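Local coordinates for protein angel homolog 2 (Homo sapiens, PDB 6RW0) that removes 2',3'-cyclic phosphates as a phosphatase of the CCR4 deadenylase family and probably binds the 3' untranslated regions of messenger RNAs, at residues Q104-E108 with D109-A113; P161-S164 with L165-R168; A215-S218 with S219-Q223; S396-E400 with Q401-T405. All blocks are in the same frame, centred on the assembly; numbering follows the deposited sequence. Where two conformers were deposited one is given.

Overall arrangement
The four contacts follow in series along the chain, each a local turn or helix end within one DNase I-like alpha/beta sandwich of two mixed sheets. Interactions 1 and 4 go with strands of one sheet: interaction 1 passes from strand 100-107 into helix 108-121, and interaction 4 starts helix 400-405 beyond strand 390-395. Interactions 2 and 3 go with the other: the loop between strands 148-157 and 171-179 leans on helix 203-220, whose last turns form interaction 3; the centres of interactions 2 and 3 are about 23 Å apart. Those of interactions 2 and 4 are about 38 Å apart. None touches another, and only interaction 1 carries a magnesium ligand, Glu105.

Interaction 1: residues Q104-E108 with D109-A113; sequences QEVQE and DHYGA. With MG (magnesium ion), chain B.
Gln107 and Asp109 lie side by side at the start of a helix, and their polar ends are joined by a hydrogen bond. Gln107 NE2 donates to Asp109 OD1 over 2.9 Å, nearly straight at 161°, using the syn lone pair of the carboxylate. The extended glutamine, its CG anti to the backbone N (chi1 -173°), also carries NE2 over one face of the His110 ring, 3.3 Å from CE1, with amide and ring planes only 20° apart. Its OE1 is held by Ser61 and Asp63, so both ends of the amide are engaged. With an alanine here, Asp109 OD1 is likely to lose this donor, part of the imidazole face its amide cover, and Ser61 and Asp63 an acceptor. Among backbone bonds, Gln107 occupies the N-cap and its O accepts from Tyr111 N at 2.7 Å, while Glu108 O receives Gly112 N at 3.0 Å. The apolar contact is Val106 CG1 against Tyr111 CD1, 3.4 Å apart, a branched strand residue fitted obliquely to a ring. At the other end, Glu105 OE2 binds the magnesium ion at 2.3 Å, five waters being its other ligands; OE1 accepts from one of them. Glu105 and Val106 form a G1 beta bulge opposite Gly138 in strand 137-144. Helix 108-121 then leaves the strand with Tyr111 stacked on Tyr128 of strand 124-130 and His110 on Trp82 of helix 82-96.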
loop_
_atom_site.group_PDB
_atom_site.type_symbol
_atom_site.label_atom_id
_atom_site.label_comp_id
_atom_site.label_asym_id
_atom_site.label_seq_id
_atom_site.Cartn_x
_atom_site.Cartn_y
_atom_site.Cartn_z
ATOM N N GLN A 104 -2.237 -6.544 2.739
ATOM C CA GLN A 104 -2.442 -5.843 3.993
ATOM C C GLN A 104 -3.616 -6.461 4.744
ATOM O O GLN A 104 -4.447 -7.166 4.170
ATOM C CB GLN A 104 -2.652 -4.332 3.779
ATOM C CG GLN A 104 -1.601 -3.675 2.861
ATOM C CD GLN A 104 -1.938 -3.804 1.396
ATOM O OE1 GLN A 104 -3.108 -3.792 1.006
ATOM N NE2 GLN A 104 -0.916 -3.935 0.568
ATOM N N GLU A 105 -3.671 -6.166 6.045
ATOM C CA GLU A 105 -4.692 -6.699 6.954
ATOM C C GLU A 105 -4.671 -8.224 7.001
ATOM O O GLU A 105 -5.711 -8.881 7.076
ATOM C CB GLU A 105 -6.078 -6.125 6.679
ATOM C CG GLU A 105 -6.106 -4.661 7.042
ATOM C CD GLU A 105 -7.486 -4.106 7.285
ATOM O OE1 GLU A 105 -8.395 -4.866 7.712
ATOM O OE2 GLU A 105 -7.652 -2.886 7.055
ATOM N N VAL A 106 -3.460 -8.775 6.974
ATOM C CA VAL A 106 -3.220 -10.207 7.099
ATOM C C VAL A 106 -3.175 -10.528 8.586
ATOM O O VAL A 106 -2.239 -10.130 9.287
ATOM C CB VAL A 106 -1.914 -10.595 6.393
ATOM C CG1 VAL A 106 -1.544 -12.057 6.661
ATOM C CG2 VAL A 106 -2.018 -10.260 4.905
ATOM N N GLN A 107 -4.195 -11.237 9.070
ATOM C CA GLN A 107 -4.339 -11.519 10.493
ATOM C C GLN A 107 -3.442 -12.686 10.895
ATOM O O GLN A 107 -3.399 -13.708 10.208
ATOM C CB GLN A 107 -5.806 -11.829 10.783
ATOM C CG GLN A 107 -6.128 -11.982 12.229
ATOM C CD GLN A 107 -7.611 -11.962 12.482
ATOM O OE1 GLN A 107 -8.297 -11.018 12.097
ATOM N NE2 GLN A 107 -8.117 -13.012 13.110
ATOM N N GLU A 108 -2.717 -12.523 12.007
ATOM C CA GLU A 108 -1.639 -13.454 12.335
ATOM C C GLU A 108 -2.142 -14.888 12.486
ATOM O O GLU A 108 -1.536 -15.822 11.943
ATOM C CB GLU A 108 -0.903 -13.007 13.603
ATOM C CG GLU A 108 0.286 -13.926 13.953
ATOM C CD GLU A 108 0.889 -13.673 15.334
ATOM O OE1 GLU A 108 0.141 -13.335 16.277
ATOM O OE2 GLU A 108 2.126 -13.807 15.463
ATOM N N ASP A 109 -3.221 -15.101 13.249
ATOM C CA ASP A 109 -3.656 -16.476 13.491
ATOM C C ASP A 109 -4.097 -17.141 12.192
ATOM O O ASP A 109 -3.681 -18.265 11.878
ATOM C CB ASP A 109 -4.690 -16.590 14.627
ATOM C CG ASP A 109 -5.953 -15.760 14.429
ATOM O OD1 ASP A 109 -6.102 -15.024 13.440
ATOM O OD2 ASP A 109 -6.833 -15.881 15.315
ATOM N N HIS A 110 -4.884 -16.433 11.392
ATOM C CA HIS A 110 -5.303 -16.956 10.100
ATOM C C HIS A 110 -4.129 -17.136 9.158
ATOM O O HIS A 110 -4.125 -18.047 8.325
ATOM C CB HIS A 110 -6.310 -16.002 9.488
ATOM C CG HIS A 110 -7.575 -15.923 10.263
ATOM N ND1 HIS A 110 -8.460 -14.876 10.139
ATOM C CD2 HIS A 110 -8.112 -16.775 11.162
ATOM C CE1 HIS A 110 -9.493 -15.091 10.932
ATOM N NE2 HIS A 110 -9.313 -16.240 11.559
ATOM N N TYR A 111 -3.139 -16.256 9.240
ATOM C CA TYR A 111 -1.978 -16.388 8.371
ATOM C C TYR A 111 -1.256 -17.703 8.634
ATOM O O TYR A 111 -0.930 -18.447 7.700
ATOM C CB TYR A 111 -1.055 -15.202 8.615
ATOM C CG TYR A 111 0.219 -15.192 7.813
ATOM C CD1 TYR A 111 0.207 -14.978 6.436
ATOM C CD2 TYR A 111 1.438 -15.350 8.440
ATOM C CE1 TYR A 111 1.393 -14.935 5.709
ATOM C CE2 TYR A 111 2.619 -15.320 7.726
ATOM C CZ TYR A 111 2.587 -15.109 6.357
ATOM O OH TYR A 111 3.775 -15.068 5.652
ATOM N N GLY A 112 -1.013 -18.016 9.905
ATOM C CA GLY A 112 -0.320 -19.252 10.224
ATOM C C GLY A 112 -1.140 -20.489 9.905
ATOM O O GLY A 112 -0.600 -21.495 9.436
ATOM N N ALA A 113 -2.445 -20.440 10.167
ATOM C CA ALA A 113 -3.280 -21.633 10.044
ATOM C C ALA A 113 -3.655 -21.936 8.599
ATOM O O ALA A 113 -3.786 -23.112 8.228
ATOM C CB ALA A 113 -4.573 -21.434 10.838
HETATM MG MG MG B . -9.630 -1.774 6.771
HETATM O O HOH W 1 -10.199 -2.940 8.543
HETATM O O HOH W 2 -11.736 -1.079 6.274
HETATM O O HOH W 3 -9.747 0.335 8.216
HETATM O O HOH W 4 -9.836 -3.535 5.144
HETATM O O HOH W 5 -9.431 -0.157 5.200
#

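Interaction 2: residues P161-S164 with L165-R168; sequences PDIS and LLDR
Ile163 and Leu166 meet through the backbone hydrogen bond of a beta turn, Ser164 and Leu165 at helical backbone angles, in the loop joining strands 148-157 and 171-179; an inverse gamma turn centred on Leu166 overlaps it. Leu166 N gives its hydrogen to Ile163 O over 3.0 Å, with an N-H...O angle of 144°, the donor standing above the carbonyl plane, 47° out of it. The gamma turn adds a weak bond from Asp167 N to Leu165 O. On the packed side the residues are aliphatic: Ile163 CG2 lies 4.1 Å from Leu165 CB and 4.2 Å from Leu166 CD1. That methyl stands anti to the backbone N, with CG1 beside the N (chi1 -60°), and so faces the leucines. Both leucines press on helix 203-220, Leu165 at Asp204 and Thr208, Leu166 at Thr208 and Met212, while Ile163 rests on Pro283 and Asn285; bulky hydrocarbon suits this side, where Ile163 and Leu166 are buried and Leu165 partly so. The other side is polar and turned to solvent. Ser164, small and hydrophilic, is exposed there, and a single water donates to both Ser164 O, at 2.7 Å, and Asp167 OD2, bridging their loose direct contact. Asp167 uses its other oxygen for a neighbour in sequence: Arg168 NH1 makes a salt bridge with OD1 at 2.8 Å, the oxygen lying in the guanidinium plane.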
loop_
_atom_site.group_PDB
_atom_site.type_symbol
_atom_site.label_atom_id
_atom_site.label_comp_id
_atom_site.label_asym_id
_atom_site.label_seq_id
_atom_site.Cartn_x
_atom_site.Cartn_y
_atom_site.Cartn_z
ATOM N N PRO A 161 9.082 3.952 20.847
ATOM C CA PRO A 161 8.725 4.274 22.209
ATOM C C PRO A 161 9.441 5.539 22.692
ATOM O O PRO A 161 8.978 6.094 23.608
ATOM C CB PRO A 161 9.129 3.040 23.014
ATOM C CG PRO A 161 10.162 2.359 22.189
ATOM C CD PRO A 161 9.909 2.762 20.747
ATOM N N ASP A 162 10.552 5.914 22.072
ATOM C CA ASP A 162 11.337 7.075 22.471
ATOM C C ASP A 162 10.896 8.372 21.797
ATOM O O ASP A 162 11.504 9.418 22.051
ATOM C CB ASP A 162 12.830 6.813 22.185
ATOM C CG ASP A 162 13.113 6.445 20.718
ATOM O OD1 ASP A 162 12.288 5.757 20.076
ATOM O OD2 ASP A 162 14.183 6.837 20.204
ATOM N N ILE A 163 9.860 8.337 20.962
ATOM C CA ILE A 163 9.394 9.495 20.197
ATOM C C ILE A 163 7.883 9.575 20.368
ATOM O O ILE A 163 7.149 8.755 19.804
ATOM C CB ILE A 163 9.778 9.386 18.716
ATOM C CG1 ILE A 163 11.306 9.311 18.611
ATOM C CG2 ILE A 163 9.217 10.548 17.922
ATOM C CD1 ILE A 163 11.804 8.972 17.245
ATOM N N SER A 164 7.413 10.555 21.144
ATOM C CA SER A 164 5.993 10.597 21.481
ATOM C C SER A 164 5.106 10.673 20.247
ATOM O O SER A 164 4.001 10.122 20.244
ATOM C CB SER A 164 5.715 11.761 22.427
ATOM O OG SER A 164 6.284 11.495 23.699
ATOM N N LEU A 165 5.567 11.333 19.187
ATOM C CA LEU A 165 4.771 11.433 17.972
ATOM C C LEU A 165 4.389 10.065 17.438
ATOM O O LEU A 165 3.270 9.869 16.940
ATOM C CB LEU A 165 5.596 12.170 16.914
ATOM C CG LEU A 165 5.056 12.199 15.493
ATOM C CD1 LEU A 165 3.752 12.978 15.434
ATOM C CD2 LEU A 165 6.048 12.819 14.515
ATOM N N LEU A 166 5.320 9.123 17.486
ATOM C CA LEU A 166 5.198 7.851 16.782
ATOM C C LEU A 166 4.666 6.771 17.720
ATOM O O LEU A 166 5.305 5.757 17.985
ATOM C CB LEU A 166 6.541 7.470 16.175
ATOM C CG LEU A 166 6.905 8.325 14.961
ATOM C CD1 LEU A 166 8.367 8.114 14.581
ATOM C CD2 LEU A 166 6.010 8.050 13.752
ATOM N N ASP A 167 3.436 6.993 18.185
ATOM C CA ASP A 167 2.817 6.122 19.171
ATOM C C ASP A 167 1.853 5.109 18.564
ATOM O O ASP A 167 1.114 4.456 19.311
ATOM C CB ASP A 167 2.115 6.953 20.255
ATOM C CG ASP A 167 1.006 7.848 19.709
ATOM O OD1 ASP A 167 0.637 7.729 18.529
ATOM O OD2 ASP A 167 0.496 8.691 20.484
ATOM N N ARG A 168 1.860 4.934 17.247
ATOM C CA ARG A 168 0.931 4.039 16.571
ATOM C C ARG A 168 1.640 2.783 16.061
ATOM O O ARG A 168 2.844 2.796 15.778
ATOM C CB ARG A 168 0.249 4.779 15.415
ATOM C CG ARG A 168 -0.530 6.037 15.849
ATOM C CD ARG A 168 -1.561 5.700 16.890
ATOM N NE ARG A 168 -2.830 6.421 16.775
ATOM C CZ ARG A 168 -3.028 7.663 17.210
ATOM N NH1 ARG A 168 -2.031 8.341 17.762
ATOM N NH2 ARG A 168 -4.223 8.230 17.099
HETATM O O HOH W 6 2.061 10.079 22.106
#

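Interaction 3: residues A215-S218 with S219-Q223. With K (potassium ion), chain C.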
loop_
_atom_site.group_PDB
_atom_site.type_symbol
_atom_site.label_atom_id
_atom_site.label_comp_id
_atom_site.label_asym_id
_atom_site.label_seq_id
_atom_site.Cartn_x
_atom_site.Cartn_y
_atom_site.Cartn_z
ATOM N N ALA A 215 12.746 6.008 3.791
ATOM C CA ALA A 215 14.135 5.881 4.227
ATOM C C ALA A 215 14.609 4.435 4.143
ATOM O O ALA A 215 15.737 4.172 3.729
ATOM C CB ALA A 215 14.296 6.416 5.648
ATOM N N GLU A 216 13.765 3.477 4.532
ATOM C CA GLU A 216 14.172 2.082 4.408
ATOM C C GLU A 216 14.404 1.723 2.944
ATOM O O GLU A 216 15.396 1.066 2.605
ATOM C CB GLU A 216 13.132 1.158 5.040
ATOM C CG GLU A 216 13.593 -0.281 5.109
ATOM C CD GLU A 216 14.618 -0.527 6.187
ATOM O OE1 GLU A 216 14.746 0.298 7.122
ATOM O OE2 GLU A 216 15.301 -1.562 6.110
ATOM N N ILE A 217 13.507 2.160 2.059
ATOM C CA ILE A 217 13.681 1.900 0.631
ATOM C C ILE A 217 14.976 2.514 0.124
ATOM O O ILE A 217 15.714 1.892 -0.657
ATOM C CB ILE A 217 12.470 2.413 -0.167
ATOM C CG1 ILE A 217 11.217 1.645 0.237
ATOM C CG2 ILE A 217 12.751 2.291 -1.659
ATOM C CD1 ILE A 217 9.931 2.240 -0.332
ATOM N N SER A 218 15.273 3.738 0.547
ATOM C CA SER A 218 16.494 4.380 0.081
ATOM C C SER A 218 17.732 3.588 0.471
ATOM O O SER A 218 18.717 3.566 -0.278
ATOM C CB SER A 218 16.592 5.787 0.646
ATOM O OG SER A 218 17.862 6.325 0.359
ATOM N N SER A 219 17.711 2.932 1.623
ATOM C CA SER A 219 18.864 2.141 2.022
ATOM C C SER A 219 18.904 0.801 1.297
ATOM O O SER A 219 19.978 0.362 0.856
ATOM C CB SER A 219 18.839 1.942 3.531
ATOM O OG SER A 219 20.041 1.331 3.939
ATOM N N VAL A 220 17.757 0.136 1.172
ATOM C CA VAL A 220 17.732 -1.205 0.596
ATOM C C VAL A 220 17.960 -1.170 -0.910
ATOM O O VAL A 220 18.647 -2.039 -1.459
ATOM C CB VAL A 220 16.402 -1.885 0.961
ATOM C CG1 VAL A 220 16.259 -3.214 0.233
ATOM C CG2 VAL A 220 16.290 -2.069 2.460
ATOM N N ALA A 221 17.367 -0.189 -1.609
ATOM C CA ALA A 221 17.437 -0.119 -3.069
ATOM C C ALA A 221 18.725 0.516 -3.584
ATOM O O ALA A 221 18.978 0.492 -4.794
ATOM C CB ALA A 221 16.243 0.660 -3.632
ATOM N N HIS A 222 19.546 1.072 -2.709
ATOM C CA HIS A 222 20.806 1.662 -3.135
ATOM C C HIS A 222 21.723 0.617 -3.759
ATOM O O HIS A 222 21.901 -0.481 -3.223
ATOM C CB HIS A 222 21.459 2.296 -1.905
ATOM C CG HIS A 222 22.832 2.840 -2.142
ATOM N ND1 HIS A 222 23.963 2.216 -1.669
ATOM C CD2 HIS A 222 23.250 3.967 -2.762
ATOM C CE1 HIS A 222 25.028 2.923 -2.010
ATOM N NE2 HIS A 222 24.621 3.992 -2.670
ATOM N N GLN A 223 22.321 0.987 -4.890
ATOM C CA GLN A 223 23.219 0.136 -5.653
ATOM C C GLN A 223 24.644 0.669 -5.594
ATOM O O GLN A 223 24.883 1.839 -5.290
ATOM C CB GLN A 223 22.802 0.088 -7.125
ATOM C CG GLN A 223 21.453 -0.567 -7.365
ATOM C CD GLN A 223 21.047 -0.526 -8.823
ATOM O OE1 GLN A 223 21.155 0.503 -9.491
ATOM N NE2 GLN A 223 20.593 -1.655 -9.328
HETATM K K K C . 22.294 1.031 2.031
HETATM O O HOH W 7 24.013 0.080 0.166
#
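Ala215 O accepts from Ser219 N over 3.1 Å, the first of the i to i+4 bonds that carry the helix towards its end; a methyl side chain suits this buried position. Glu216 comes next and its O takes Val220 N at 2.9 Å, with a second, weak bond from Ser219 N. Its side chain, bent at chi2 (75°), crosses Val220 obliquely, so that OE2 comes to 3.8 Å from the methyl CG2. The other carboxylate oxygen, OE1, is hydrogen-bonded to Tyr294 OH, which secures the charged end while OE2 and, less closely, CG lie against the valine methyl. This is the C-terminal part of helix 203-220, the crossover helix of a beta-alpha-beta unit between the parallel strands 189-195 and 231-236. Ile217 belongs to its buried face: the side chain packs on Ile231 and Met233, CG2 stands 4.3 Å from Ala221 CB, and its O accepts from Ala221 N at 2.8 Å. Ala221 is small enough to fit beside Ile231 too. Ser218 is still helical; its O lies 3.4 Å from His222 CB, where the chain has turned out of the helix. On the outer side Ser219 binds the potassium ion twice, through O at 2.7 Å and, with OG anti to the backbone N (chi1 -172°), through that hydroxyl; a water on the ion is hydrogen-bonded to His222 ND1 in the plane of its ring.

Interaction 4: residues S396-E400 with Q401-T405; sequences SLLTE and QDLWT
Thr399 and Asp402 face each other across the first turn of helix 400-405, where Thr399 O accepts from Leu403 N over 3.1 Å and Glu400 O from Trp404 N over 3.0 Å. The side chains complete a capping box. Thr399, at the N-cap, has OG1 between its backbone N and carbonyl carbon (chi1 70°), which turns the hydroxyl into the helix to accept from Asp402 N at 3.0 Å. In return Thr399 N donates to Asp402 OD2 at 3.0 Å, almost straight at 178°, reaching the oxygen from above the carboxylate plane. A water links OG1 to Gln401 OE1 on the outer side. Were Asp402 cut back to an alanine, Thr399 N would probably lose its acceptor and the chain before the helix could shift. Hydrocarbon closes the inner flank: Leu398 CD1 meets Leu403 CD2 at 3.9 Å, the two chains crossing at about a right angle, and Leu403 continues onto Val352 and Cys355. Glu400 lays its CG 3.8 Å from Trp404 CD1, the indole itself standing edge-to-face with His74. Next in sequence, Gln401 O accepts from Thr405 N and Thr405 OG1, a turn further on, from opposite faces of its plane. Short polar side chains thus satisfy backbone groups that the helix start cannot pair by itself, and the aspartate's negative charge would probably interact favourably with the positive end of the helix dipole.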
loop_
_atom_site.group_PDB
_atom_site.type_symbol
_atom_site.label_atom_id
_atom_site.label_comp_id
_atom_site.label_asym_id
_atom_site.label_seq_id
_atom_site.Cartn_x
_atom_site.Cartn_y
_atom_site.Cartn_z
ATOM N N SER A 396 -8.257 -2.956 -14.591
ATOM C CA SER A 396 -9.013 -1.728 -14.377
ATOM C C SER A 396 -9.848 -1.792 -13.099
ATOM O O SER A 396 -10.326 -2.854 -12.684
ATOM C CB SER A 396 -9.889 -1.432 -15.591
ATOM O OG SER A 396 -10.868 -2.430 -15.786
ATOM N N LEU A 397 -10.045 -0.633 -12.472
ATOM C CA LEU A 397 -10.770 -0.464 -11.195
ATOM C C LEU A 397 -12.243 -0.156 -11.513
ATOM O O LEU A 397 -12.645 -0.301 -12.644
ATOM C CB LEU A 397 -10.019 0.625 -10.407
ATOM C CG LEU A 397 -8.808 0.125 -9.632
ATOM C CD1 LEU A 397 -8.025 1.306 -9.094
ATOM C CD2 LEU A 397 -9.218 -0.792 -8.502
ATOM N N LEU A 398 -13.029 0.156 -10.507
ATOM C CA LEU A 398 -14.468 0.413 -10.633
ATOM C C LEU A 398 -14.814 1.735 -9.969
ATOM O O LEU A 398 -13.995 2.306 -9.308
ATOM C CB LEU A 398 -15.212 -0.736 -9.956
ATOM C CG LEU A 398 -14.937 -2.124 -10.509
ATOM C CD1 LEU A 398 -15.612 -3.159 -9.647
ATOM C CD2 LEU A 398 -15.404 -2.241 -11.945
ATOM N N THR A 399 -16.007 2.215 -10.239
ATOM C CA THR A 399 -16.540 3.433 -9.612
ATOM C C THR A 399 -17.320 3.070 -8.350
ATOM O O THR A 399 -17.639 1.923 -8.139
ATOM C CB THR A 399 -17.437 4.217 -10.572
ATOM O OG1 THR A 399 -18.609 3.437 -10.745
ATOM C CG2 THR A 399 -16.785 4.507 -11.901
ATOM N N GLU A 400 -17.631 4.084 -7.551
ATOM C CA GLU A 400 -18.449 3.952 -6.335
ATOM C C GLU A 400 -19.823 3.419 -6.756
ATOM O O GLU A 400 -20.324 2.550 -6.108
ATOM C CB GLU A 400 -18.566 5.320 -5.661
ATOM C CG GLU A 400 -19.509 5.337 -4.480
ATOM C CD GLU A 400 -19.568 6.674 -3.766
ATOM O OE1 GLU A 400 -18.902 7.584 -4.218
ATOM O OE2 GLU A 400 -20.290 6.767 -2.792
ATOM N N GLN A 401 -20.380 3.954 -7.832
ATOM C CA GLN A 401 -21.710 3.524 -8.317
ATOM C C GLN A 401 -21.654 2.054 -8.732
ATOM O O GLN A 401 -22.574 1.340 -8.418
ATOM C CB GLN A 401 -22.183 4.400 -9.470
ATOM C CG GLN A 401 -23.594 4.049 -9.904
ATOM C CD GLN A 401 -24.091 4.783 -11.121
ATOM O OE1 GLN A 401 -23.367 5.512 -11.784
ATOM N NE2 GLN A 401 -25.353 4.575 -11.434
ATOM N N ASP A 402 -20.582 1.622 -9.376
ATOM C CA ASP A 402 -20.441 0.207 -9.785
ATOM C C ASP A 402 -20.494 -0.668 -8.534
ATOM O O ASP A 402 -21.134 -1.656 -8.543
ATOM C CB ASP A 402 -19.078 -0.077 -10.422
ATOM C CG ASP A 402 -18.870 0.440 -11.828
ATOM O OD1 ASP A 402 -19.862 0.615 -12.523
ATOM O OD2 ASP A 402 -17.706 0.698 -12.183
ATOM N N LEU A 403 -19.776 -0.290 -7.492
ATOM C CA LEU A 403 -19.714 -1.107 -6.263
ATOM C C LEU A 403 -21.054 -1.111 -5.526
ATOM O O LEU A 403 -21.383 -2.122 -4.969
ATOM C CB LEU A 403 -18.526 -0.652 -5.419
ATOM C CG LEU A 403 -17.185 -1.094 -5.991
ATOM C CD1 LEU A 403 -16.053 -0.524 -5.171
ATOM C CD2 LEU A 403 -17.089 -2.602 -6.053
ATOM N N TRP A 404 -21.775 0.000 -5.495
ATOM C CA TRP A 404 -23.095 -0.066 -4.858
ATOM C C TRP A 404 -24.100 -0.853 -5.694
ATOM O O TRP A 404 -25.071 -1.379 -5.138
ATOM C CB TRP A 404 -23.616 1.323 -4.447
ATOM C CG TRP A 404 -22.906 1.778 -3.200
ATOM C CD1 TRP A 404 -22.052 2.839 -3.071
ATOM C CD2 TRP A 404 -22.937 1.132 -1.921
ATOM N NE1 TRP A 404 -21.563 2.900 -1.787
ATOM C CE2 TRP A 404 -22.092 1.864 -1.061
ATOM C CE3 TRP A 404 -23.612 0.015 -1.413
ATOM C CZ2 TRP A 404 -21.901 1.515 0.275
ATOM C CZ3 TRP A 404 -23.413 -0.335 -0.080
ATOM C CH2 TRP A 404 -22.562 0.414 0.743
ATOM N N THR A 405 -23.880 -0.972 -7.008
ATOM C CA THR A 405 -24.742 -1.828 -7.821
ATOM C C THR A 405 -24.653 -3.277 -7.367
ATOM O O THR A 405 -25.636 -4.022 -7.477
ATOM C CB THR A 405 -24.362 -1.713 -9.297
ATOM O OG1 THR A 405 -24.607 -0.374 -9.738
ATOM C CG2 THR A 405 -25.197 -2.663 -10.154
HETATM O O HOH W 8 -20.328 4.908 -12.291
#